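Local structure of glutaredoxin 2 (Salmonella enterica subsp. enterica serovar Typhimurium, 3IR4) at residues A18-G23 with H177-L182; L34-E39 with R122-R127. The protein is a glutathione-binding oxidoreductase of the glutaredoxin family, probably using a thioredoxin-type CxxC pair in thiol-disulfide exchange. All coordinates share one frame; numbering follows the deposited sequence. Where two conformers were deposited one is given.

Interaction 1. Residues A18-G23 with H177-L182. With SO4 (sulfate ion), chain F.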
ATOM      1  N   ALA A  18      -5.757   4.481  -0.359  1.00  4.18           N
ATOM      2  CA  ALA A  18      -6.405   5.779  -0.479  1.00  5.43           C
ATOM      3  C   ALA A  18      -6.103   6.467  -1.800  1.00  4.51           C
ATOM      4  O   ALA A  18      -6.917   7.226  -2.281  1.00  6.67           O
ATOM      5  CB  ALA A  18      -6.025   6.691   0.671  1.00  6.35           C
ATOM      6  N   ARG A  19      -4.946   6.201  -2.389  0.60  4.32           N
ATOM      7  CA  ARG A  19      -4.573   6.763  -3.679  0.60  4.38           C
ATOM      8  C   ARG A  19      -5.203   6.043  -4.864  0.60  4.26           C
ATOM      9  O   ARG A  19      -5.298   6.615  -5.949  0.60  4.48           O
ATOM     10  CB  ARG A  19      -3.057   6.697  -3.846  0.60  4.71           C
ATOM     11  CG  ARG A  19      -2.337   7.637  -2.927  0.60  5.27           C
ATOM     12  CD  ARG A  19      -0.847   7.383  -2.938  0.60  5.92           C
ATOM     13  NE  ARG A  19      -0.330   7.685  -4.263  0.60  6.20           N
ATOM     14  CZ  ARG A  19       0.898   7.426  -4.683  0.60  8.27           C
ATOM     15  NH1 ARG A  19       1.765   6.828  -3.884  0.60  9.82           N
ATOM     16  NH2 ARG A  19       1.253   7.765  -5.920  0.60  8.61           N
HETATM   17  N   MSE A  20      -5.569   4.777  -4.694  1.00  4.78           N
HETATM   18  CA  MSE A  20      -5.979   3.986  -5.848  1.00  4.54           C
HETATM   19  C   MSE A  20      -7.181   4.506  -6.628  1.00  4.33           C
HETATM   20  O   MSE A  20      -7.155   4.512  -7.834  1.00  5.07           O
HETATM   21  CB  MSE A  20      -6.218   2.521  -5.466  1.00  4.87           C
HETATM   22  CG  MSE A  20      -4.942   1.788  -5.102  1.00  4.39           C
HETATM   23 SE   MSE A  20      -5.264  -0.000  -4.438  1.00  6.16          SE
HETATM   24  CE  MSE A  20      -5.833  -0.837  -6.075  1.00  5.93           C
ATOM     25  N   ILE A  21      -8.256   4.893  -5.938  1.00  5.41           N
ATOM     26  CA  ILE A  21      -9.464   5.313  -6.654  1.00  6.09           C
ATOM     27  C   ILE A  21      -9.197   6.589  -7.427  1.00  4.97           C
ATOM     28  O   ILE A  21      -9.753   6.783  -8.511  1.00  6.08           O
ATOM     29  CB  ILE A  21     -10.711   5.443  -5.740  1.00  7.41           C
ATOM     30  CG1 ILE A  21     -11.104   4.081  -5.153  1.00  8.20           C
ATOM     31  CG2 ILE A  21     -11.910   6.073  -6.503  1.00  9.10           C
ATOM     32  CD1 ILE A  21     -11.571   3.061  -6.112  1.00  9.31           C
ATOM     33  N   PHE A  22      -8.379   7.497  -6.884  1.00  5.24           N
ATOM     34  CA  PHE A  22      -8.042   8.704  -7.623  1.00  4.48           C
ATOM     35  C   PHE A  22      -7.456   8.341  -8.981  1.00  5.24           C
ATOM     36  O   PHE A  22      -7.774   8.921 -10.014  1.00  5.78           O
ATOM     37  CB  PHE A  22      -7.084   9.590  -6.841  1.00  4.96           C
ATOM     38  CG  PHE A  22      -7.705  10.261  -5.660  1.00  4.36           C
ATOM     39  CD1 PHE A  22      -8.441  11.429  -5.798  1.00  5.04           C
ATOM     40  CD2 PHE A  22      -7.559   9.724  -4.383  1.00  5.68           C
ATOM     41  CE1 PHE A  22      -9.001  12.055  -4.713  1.00  4.96           C
ATOM     42  CE2 PHE A  22      -8.136  10.365  -3.290  1.00  6.59           C
ATOM     43  CZ  PHE A  22      -8.850  11.541  -3.465  1.00  5.82           C
ATOM     44  N   GLY A  23      -6.538   7.386  -8.994  1.00  4.62           N
ATOM     45  CA  GLY A  23      -5.935   6.976 -10.229  1.00  5.36           C
ATOM     46  C   GLY A  23      -6.878   6.283 -11.167  1.00  4.71           C
ATOM     47  O   GLY A  23      -6.950   6.586 -12.361  1.00  5.61           O
ATOM     48  N   HIS A 177      -7.231  -4.078  -1.314  1.00  4.48           N
ATOM     49  CA  HIS A 177      -6.359  -4.705  -0.316  1.00  4.77           C
ATOM     50  C   HIS A 177      -5.160  -5.422  -0.929  1.00  4.32           C
ATOM     51  O   HIS A 177      -4.095  -5.483  -0.305  1.00  5.61           O
ATOM     52  CB  HIS A 177      -7.156  -5.651   0.583  1.00  4.90           C
ATOM     53  CG  HIS A 177      -8.143  -4.957   1.439  1.00  5.77           C
ATOM     54  ND1 HIS A 177      -7.794  -3.980   2.341  1.00  6.68           N
ATOM     55  CD2 HIS A 177      -9.490  -5.063   1.485  1.00  7.09           C
ATOM     56  CE1 HIS A 177      -8.890  -3.545   2.937  1.00  8.39           C
ATOM     57  NE2 HIS A 177      -9.930  -4.185   2.433  1.00  6.67           N
ATOM     58  N   LEU A 178      -5.301  -5.993  -2.115  1.00  4.31           N
ATOM     59  CA  LEU A 178      -4.224  -6.777  -2.697  1.00  3.88           C
ATOM     60  C   LEU A 178      -3.110  -5.945  -3.345  1.00  4.03           C
ATOM     61  O   LEU A 178      -1.919  -6.204  -3.142  1.00  4.36           O
ATOM     62  CB  LEU A 178      -4.799  -7.760  -3.745  1.00  4.87           C
ATOM     63  CG  LEU A 178      -3.799  -8.594  -4.509  1.00  4.77           C
ATOM     64  CD1 LEU A 178      -2.953  -9.490  -3.545  1.00  5.99           C
ATOM     65  CD2 LEU A 178      -4.505  -9.422  -5.567  1.00  7.13           C
ATOM     66  N   PHE A 179      -3.474  -4.975  -4.173  1.00  3.72           N
ATOM     67  CA  PHE A 179      -2.479  -4.212  -4.886  1.00  4.13           C
ATOM     68  C   PHE A 179      -1.389  -3.588  -3.981  1.00  3.46           C
ATOM     69  O   PHE A 179      -0.219  -3.697  -4.315  1.00  4.09           O
ATOM     70  CB  PHE A 179      -3.080  -3.174  -5.830  1.00  3.89           C
ATOM     71  CG  PHE A 179      -2.034  -2.322  -6.487  1.00  3.84           C
ATOM     72  CD1 PHE A 179      -1.175  -2.866  -7.440  1.00  5.22           C
ATOM     73  CD2 PHE A 179      -1.841  -1.023  -6.083  1.00  4.50           C
ATOM     74  CE1 PHE A 179      -0.201  -2.119  -8.024  1.00  5.14           C
ATOM     75  CE2 PHE A 179      -0.842  -0.250  -6.673  1.00  5.42           C
ATOM     76  CZ  PHE A 179      -0.011  -0.806  -7.631  1.00  5.38           C
ATOM     77  N   PRO A 180      -1.754  -2.973  -2.849  1.00  3.76           N
ATOM     78  CA  PRO A 180      -0.698  -2.356  -2.031  1.00  4.13           C
ATOM     79  C   PRO A 180       0.361  -3.356  -1.577  1.00  4.08           C
ATOM     80  O   PRO A 180       1.554  -3.005  -1.498  1.00  4.34           O
ATOM     81  CB  PRO A 180      -1.464  -1.760  -0.864  1.00  4.94           C
ATOM     82  CG  PRO A 180      -2.854  -1.503  -1.410  1.00  5.44           C
ATOM     83  CD  PRO A 180      -3.099  -2.654  -2.334  1.00  4.10           C
ATOM     84  N   LEU A 181      -0.066  -4.561  -1.216  1.00  3.62           N
ATOM     85  CA  LEU A 181       0.872  -5.596  -0.817  1.00  4.41           C
ATOM     86  C   LEU A 181       1.826  -5.945  -1.969  1.00  4.32           C
ATOM     87  O   LEU A 181       3.042  -6.005  -1.801  1.00  4.60           O
ATOM     88  CB  LEU A 181       0.091  -6.826  -0.341  1.00  4.56           C
ATOM     89  CG  LEU A 181       0.927  -8.054  -0.041  1.00  6.59           C
ATOM     90  CD1 LEU A 181       1.965  -7.780   1.046  1.00  7.86           C
ATOM     91  CD2 LEU A 181       0.005  -9.204   0.342  1.00  9.73           C
ATOM     92  N   LEU A 182       1.266  -6.160  -3.155  1.00  3.96           N
ATOM     93  CA  LEU A 182       2.087  -6.493  -4.305  1.00  3.86           C
ATOM     94  C   LEU A 182       3.022  -5.339  -4.663  1.00  4.02           C
ATOM     95  O   LEU A 182       4.183  -5.559  -4.998  1.00  4.43           O
ATOM     96  CB  LEU A 182       1.244  -6.918  -5.506  1.00  4.35           C
ATOM     97  CG  LEU A 182       0.285  -8.088  -5.291  1.00  5.16           C
ATOM     98  CD1 LEU A 182      -0.473  -8.377  -6.571  1.00  6.03           C
ATOM     99  CD2 LEU A 182       1.025  -9.335  -4.801  1.00  6.27           C
TER
HETATM  100  S   SO4 F 220     -13.053  -4.610   4.488  0.60 10.50           S
HETATM  101  O1  SO4 F 220     -14.455  -4.875   4.088  0.60 10.97           O
HETATM  102  O2  SO4 F 220     -12.355  -5.906   4.367  0.60  9.90           O
HETATM  103  O3  SO4 F 220     -12.520  -3.618   3.551  0.60 11.55           O
HETATM  104  O4  SO4 F 220     -13.055  -4.181   5.880  0.60 14.13           O

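Interaction 2. Residues L34-E39 with R122-R127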
ATOM      1  N   LEU A  34       4.154  13.336   4.517  1.00  5.07           N
ATOM      2  CA  LEU A  34       4.586  13.833   5.803  1.00  5.53           C
ATOM      3  C   LEU A  34       5.821  13.110   6.294  1.00  5.25           C
ATOM      4  O   LEU A  34       6.001  11.934   6.024  1.00  5.43           O
ATOM      5  CB  LEU A  34       3.458  13.633   6.817  1.00  6.30           C
ATOM      6  CG  LEU A  34       2.174  14.403   6.546  1.00  7.89           C
ATOM      7  CD1 LEU A  34       1.098  14.032   7.570  1.00 10.36           C
ATOM      8  CD2 LEU A  34       2.468  15.907   6.546  1.00 12.33           C
ATOM      9  N   GLN A  35       6.671  13.816   7.024  1.00  5.15           N
ATOM     10  CA  GLN A  35       7.796  13.153   7.687  1.00  5.57           C
ATOM     11  C   GLN A  35       7.278  12.116   8.671  1.00  5.09           C
ATOM     12  O   GLN A  35       6.297  12.343   9.376  1.00  5.22           O
ATOM     13  CB  GLN A  35       8.715  14.132   8.419  1.00  6.26           C
ATOM     14  CG  GLN A  35       9.424  15.092   7.492  1.00  8.31           C
ATOM     15  CD  GLN A  35      10.293  14.347   6.488  1.00 11.68           C
ATOM     16  OE1 GLN A  35       9.958  14.261   5.301  1.00 14.40           O
ATOM     17  NE2 GLN A  35      11.368  13.738   6.987  1.00 10.95           N
ATOM     18  N   ASN A  36       7.971  10.973   8.744  1.00  4.41           N
ATOM     19  CA  ASN A  36       7.469   9.888   9.571  1.00  5.25           C
ATOM     20  C   ASN A  36       7.429  10.203  11.058  1.00  5.87           C
ATOM     21  O   ASN A  36       6.636   9.600  11.779  1.00  7.36           O
ATOM     22  CB  ASN A  36       8.265   8.619   9.317  1.00  5.37           C
ATOM     23  CG  ASN A  36       7.552   7.361   9.792  1.00  5.89           C
ATOM     24  OD1 ASN A  36       8.025   6.694  10.722  1.00  7.57           O
ATOM     25  ND2 ASN A  36       6.416   7.020   9.172  1.00  7.73           N
ATOM     26  N   ASP A  37       8.259  11.147  11.508  1.00  6.03           N
ATOM     27  CA  ASP A  37       8.277  11.573  12.907  1.00  7.04           C
ATOM     28  C   ASP A  37       7.407  12.799  13.192  1.00  7.16           C
ATOM     29  O   ASP A  37       7.428  13.305  14.302  1.00  8.65           O
ATOM     30  CB  ASP A  37       9.727  11.818  13.382  1.00  7.34           C
ATOM     31  CG  ASP A  37      10.461  12.921  12.614  1.00  8.09           C
ATOM     32  OD1 ASP A  37      11.535  13.395  13.101  1.00 10.69           O
ATOM     33  OD2 ASP A  37       9.999  13.316  11.525  1.00  7.68           O
ATOM     34  N   ASP A  38       6.611  13.238  12.218  1.00  6.28           N
ATOM     35  CA  ASP A  38       5.802  14.441  12.402  1.00  6.61           C
ATOM     36  C   ASP A  38       4.480  14.116  13.068  1.00  6.84           C
ATOM     37  O   ASP A  38       3.555  13.636  12.443  1.00  7.32           O
ATOM     38  CB  ASP A  38       5.583  15.128  11.053  1.00  6.66           C
ATOM     39  CG  ASP A  38       4.716  16.374  11.134  1.00  7.83           C
ATOM     40  OD1 ASP A  38       4.274  16.749  12.234  1.00  8.29           O
ATOM     41  OD2 ASP A  38       4.507  16.955  10.054  1.00  9.75           O
ATOM     42  N   GLU A  39       4.414  14.346  14.373  1.00  6.95           N
ATOM     43  CA  GLU A  39       3.192  14.153  15.133  1.00  8.04           C
ATOM     44  C   GLU A  39       2.243  15.344  14.992  1.00  7.81           C
ATOM     45  O   GLU A  39       1.025  15.173  14.874  1.00  7.70           O
ATOM     46  CB  GLU A  39       3.541  13.945  16.611  1.00  9.13           C
ATOM     47  CG  GLU A  39       2.324  13.699  17.492  1.00 12.05           C
ATOM     48  CD  GLU A  39       2.647  13.455  18.959  1.00 16.09           C
ATOM     49  OE1 GLU A  39       1.704  13.203  19.727  1.00 20.12           O
ATOM     50  OE2 GLU A  39       3.831  13.497  19.347  1.00 22.29           O
ATOM     51  N   ARG A 122      13.940   8.753   9.786  1.00  5.00           N
ATOM     52  CA  ARG A 122      14.314   7.382   9.520  1.00  4.49           C
ATOM     53  C   ARG A 122      14.590   6.645  10.841  1.00  4.63           C
ATOM     54  O   ARG A 122      14.138   5.528  11.029  1.00  5.44           O
ATOM     55  CB  ARG A 122      15.502   7.318   8.592  1.00  4.59           C
ATOM     56  CG  ARG A 122      15.783   5.940   8.081  1.00  4.81           C
ATOM     57  CD  ARG A 122      16.929   5.912   7.059  1.00  3.91           C
ATOM     58  NE  ARG A 122      16.683   6.737   5.881  1.00  4.69           N
ATOM     59  CZ  ARG A 122      15.997   6.332   4.815  1.00  4.62           C
ATOM     60  NH1 ARG A 122      15.492   5.110   4.733  1.00  5.44           N
ATOM     61  NH2 ARG A 122      15.821   7.170   3.805  1.00  5.08           N
ATOM     62  N   GLN A 123      15.314   7.298  11.761  1.00  4.99           N
ATOM     63  CA  GLN A 123      15.591   6.683  13.049  1.00  5.30           C
ATOM     64  C   GLN A 123      14.310   6.404  13.822  1.00  5.67           C
ATOM     65  O   GLN A 123      14.166   5.362  14.500  1.00  6.12           O
ATOM     66  CB  GLN A 123      16.535   7.539  13.881  1.00  7.09           C
ATOM     67  CG  GLN A 123      16.838   6.913  15.247  1.00  9.94           C
ATOM     68  CD  GLN A 123      17.679   7.814  16.094  1.00 15.40           C
ATOM     69  OE1 GLN A 123      17.184   8.430  17.032  1.00 22.16           O
ATOM     70  NE2 GLN A 123      18.932   7.937  15.749  1.00 17.52           N
ATOM     71  N   TYR A 124      13.380   7.363  13.788  1.00  5.79           N
ATOM     72  CA  TYR A 124      12.079   7.225  14.454  1.00  5.77           C
ATOM     73  C   TYR A 124      11.374   5.941  14.001  1.00  5.11           C
ATOM     74  O   TYR A 124      10.871   5.168  14.813  1.00  5.31           O
ATOM     75  CB  TYR A 124      11.219   8.446  14.140  1.00  5.85           C
ATOM     76  CG  TYR A 124       9.825   8.383  14.684  1.00  6.82           C
ATOM     77  CD1 TYR A 124       8.799   7.828  13.926  1.00  8.24           C
ATOM     78  CD2 TYR A 124       9.500   8.936  15.896  1.00 10.21           C
ATOM     79  CE1 TYR A 124       7.501   7.787  14.382  1.00 12.21           C
ATOM     80  CE2 TYR A 124       8.205   8.866  16.382  1.00 12.97           C
ATOM     81  CZ  TYR A 124       7.204   8.283  15.611  1.00 12.25           C
ATOM     82  OH  TYR A 124       5.873   8.214  16.002  1.00 19.15           O
ATOM     83  N   PHE A 125      11.363   5.712  12.700  1.00  4.85           N
ATOM     84  CA  PHE A 125      10.750   4.513  12.130  1.00  4.17           C
ATOM     85  C   PHE A 125      11.435   3.238  12.593  1.00  4.83           C
ATOM     86  O   PHE A 125      10.780   2.292  13.041  1.00  4.96           O
ATOM     87  CB  PHE A 125      10.780   4.618  10.599  1.00  4.85           C
ATOM     88  CG  PHE A 125      10.155   3.435   9.891  1.00  4.81           C
ATOM     89  CD1 PHE A 125       8.778   3.350   9.738  1.00  5.52           C
ATOM     90  CD2 PHE A 125      10.941   2.412   9.375  1.00  6.19           C
ATOM     91  CE1 PHE A 125       8.211   2.302   9.063  1.00  7.51           C
ATOM     92  CE2 PHE A 125      10.364   1.339   8.712  1.00  6.29           C
ATOM     93  CZ  PHE A 125       9.001   1.289   8.564  1.00  6.39           C
ATOM     94  N   ILE A 126      12.756   3.211  12.495  1.00  4.61           N
ATOM     95  CA  ILE A 126      13.501   2.035  12.865  1.00  5.08           C
ATOM     96  C   ILE A 126      13.231   1.661  14.329  1.00  5.00           C
ATOM     97  O   ILE A 126      12.981   0.504  14.678  1.00  5.73           O
ATOM     98  CB  ILE A 126      15.018   2.291  12.634  1.00  4.45           C
ATOM     99  CG1 ILE A 126      15.352   2.426  11.145  1.00  5.74           C
ATOM    100  CG2 ILE A 126      15.856   1.176  13.290  1.00  7.20           C
ATOM    101  CD1 ILE A 126      16.692   3.073  10.836  1.00  6.78           C
ATOM    102  N   ARG A 127      13.352   2.652  15.195  1.00  4.78           N
ATOM    103  CA  ARG A 127      13.202   2.428  16.622  1.00  5.92           C
ATOM    104  C   ARG A 127      11.834   1.879  16.928  1.00  5.78           C
ATOM    105  O   ARG A 127      11.693   0.936  17.720  1.00  6.32           O
ATOM    106  CB  ARG A 127      13.485   3.689  17.428  1.00  7.57           C
ATOM    107  CG  ARG A 127      14.925   4.075  17.350  1.00 11.76           C
ATOM    108  CD  ARG A 127      15.404   4.818  18.485  1.00 18.41           C
ATOM    109  NE  ARG A 127      16.851   4.782  18.536  1.00 19.12           N
ATOM    110  CZ  ARG A 127      17.561   5.620  19.273  1.00 22.65           C
ATOM    111  NH1 ARG A 127      16.942   6.531  20.016  1.00 23.75           N
ATOM    112  NH2 ARG A 127      18.884   5.557  19.255  1.00 24.28           N
TER

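Interaction 1. Residues A18-G23 with H177-L182
NE2 of His-177 donates a nearly straight hydrogen bond to O3 of a sulfate ion, with 2.9 Å between NE2 and O3 and an N-H...O angle of 167°. The oxygen lies in the plane of the imidazole, at its edge. Arg-85 holds the same sulfate, which was probably taken up from the crystallisation liquor. On the other side of the ring, ND1 is hydrogen-bonded to Lys-17, the residue just ahead of 18-23, so both imidazole nitrogens are engaged and the ring rotation is fixed.

Away from the imidazole, the two segments meet through one long side chain. Met-20, present as selenomethionine, points toward the helix of 177-182, extends through its first bonds and then bends at chi3 (70°), so that the terminal methyl folds against Phe-179. Its CE comes within 3.6 Å of Phe-179 CB. The selenium sits beside the phenyl ring rather than above it: SE is 5.2 Å from the centroid of the Phe-179 ring, in a direction 76° off the ring normal. This is the edge form of a Met-aromatic contact. The same atom also rests against the next residue, where SE and Pro-180 CD are 4.0 Å apart and the two side chains cross at about a right angle.

Pro-180 has no N-H to give to the preceding turn, and the helix kinks there. Its ring continues the packing onto Pro-13 and Val-16, while Phe-179 touches Met-204 and Thr-208 of helix 195-208. The arrangement is a buried, apolar interdomain seam, joining the first helix of a thioredoxin-like domain to the all-helical domain of a glutathione S-transferase-type fold.

Interaction 2. Residues L34-E39 with R122-R127
Asp-37 lies over one face of the Tyr-124 ring while Asn-36 faces its edge, and the two residues are the central pair of a type I beta turn from Gln-35 to Asp-38. The turn is closed by Asp-38 N bonding to Gln-35 O (3.0 Å) and lies between strand 30-33 and helix 40-46 of the thioredoxin-like domain; helix 119-133 of the helical domain meets it.

The ring face is met by a CH-pi contact. CA of Asp-37 stands 3.9 Å from the Tyr-124 ring centroid and only 12° off the ring normal, with Asp-37 CB set back over Tyr-124 CG at 3.7 Å. The carboxylate leads away from 122-127, and the side chain also touches Ala-120 and Ala-121 of the same helix, so it is the aliphatic part of the aspartate that meets the aromatic face. With CG anti to the backbone N (chi1 176°), Tyr-124 lays its ring against the turn, where it also touches bound glutathione. Its hydroxyl is hydrogen-bonded to Lys-128, another residue of that pocket.

Asn-36 approaches differently. Its amide is turned steeply against the tyrosine ring, the planes 72° apart, and OD1 lies in the ring plane at the edge, 3.5 Å from Tyr-124 CD1, where a weakly positive C-H would probably suit it. The peptide oxygen, Asn-36 O, comes 3.3 Å from Tyr-124 CE1 at an oblique angle and accepts a hydrogen bond from Lys-49, also of the glutathione pocket. No hydrogen bond joins the two segments. On the next residue of the helix the same amide oxygen settles near the plane of a second ring, with OD1 3.5 Å from Phe-125 CB and 3.6 Å from Phe-125 CD1.

How the interactions relate
Both interactions bridge the same pair of domains, the thioredoxin-like N-terminal one and the helical C-terminal one, at places whose centres are 23 Å apart. Their nearest atoms are about 11 Å from each other, and they share no helix or strand. Along the chain, 34-39 and 122-127 both fall between 18-23 and 177-182, so interaction 2 is nested within the loop that interaction 1 closes. Interaction 1 is buried near the centre of the chain, whereas interaction 2 lies toward the periphery and supplies Tyr-124 to the glutathione pocket. The example illustrates two domains joined at separate places, consistent with a ligand site that draws residues from both.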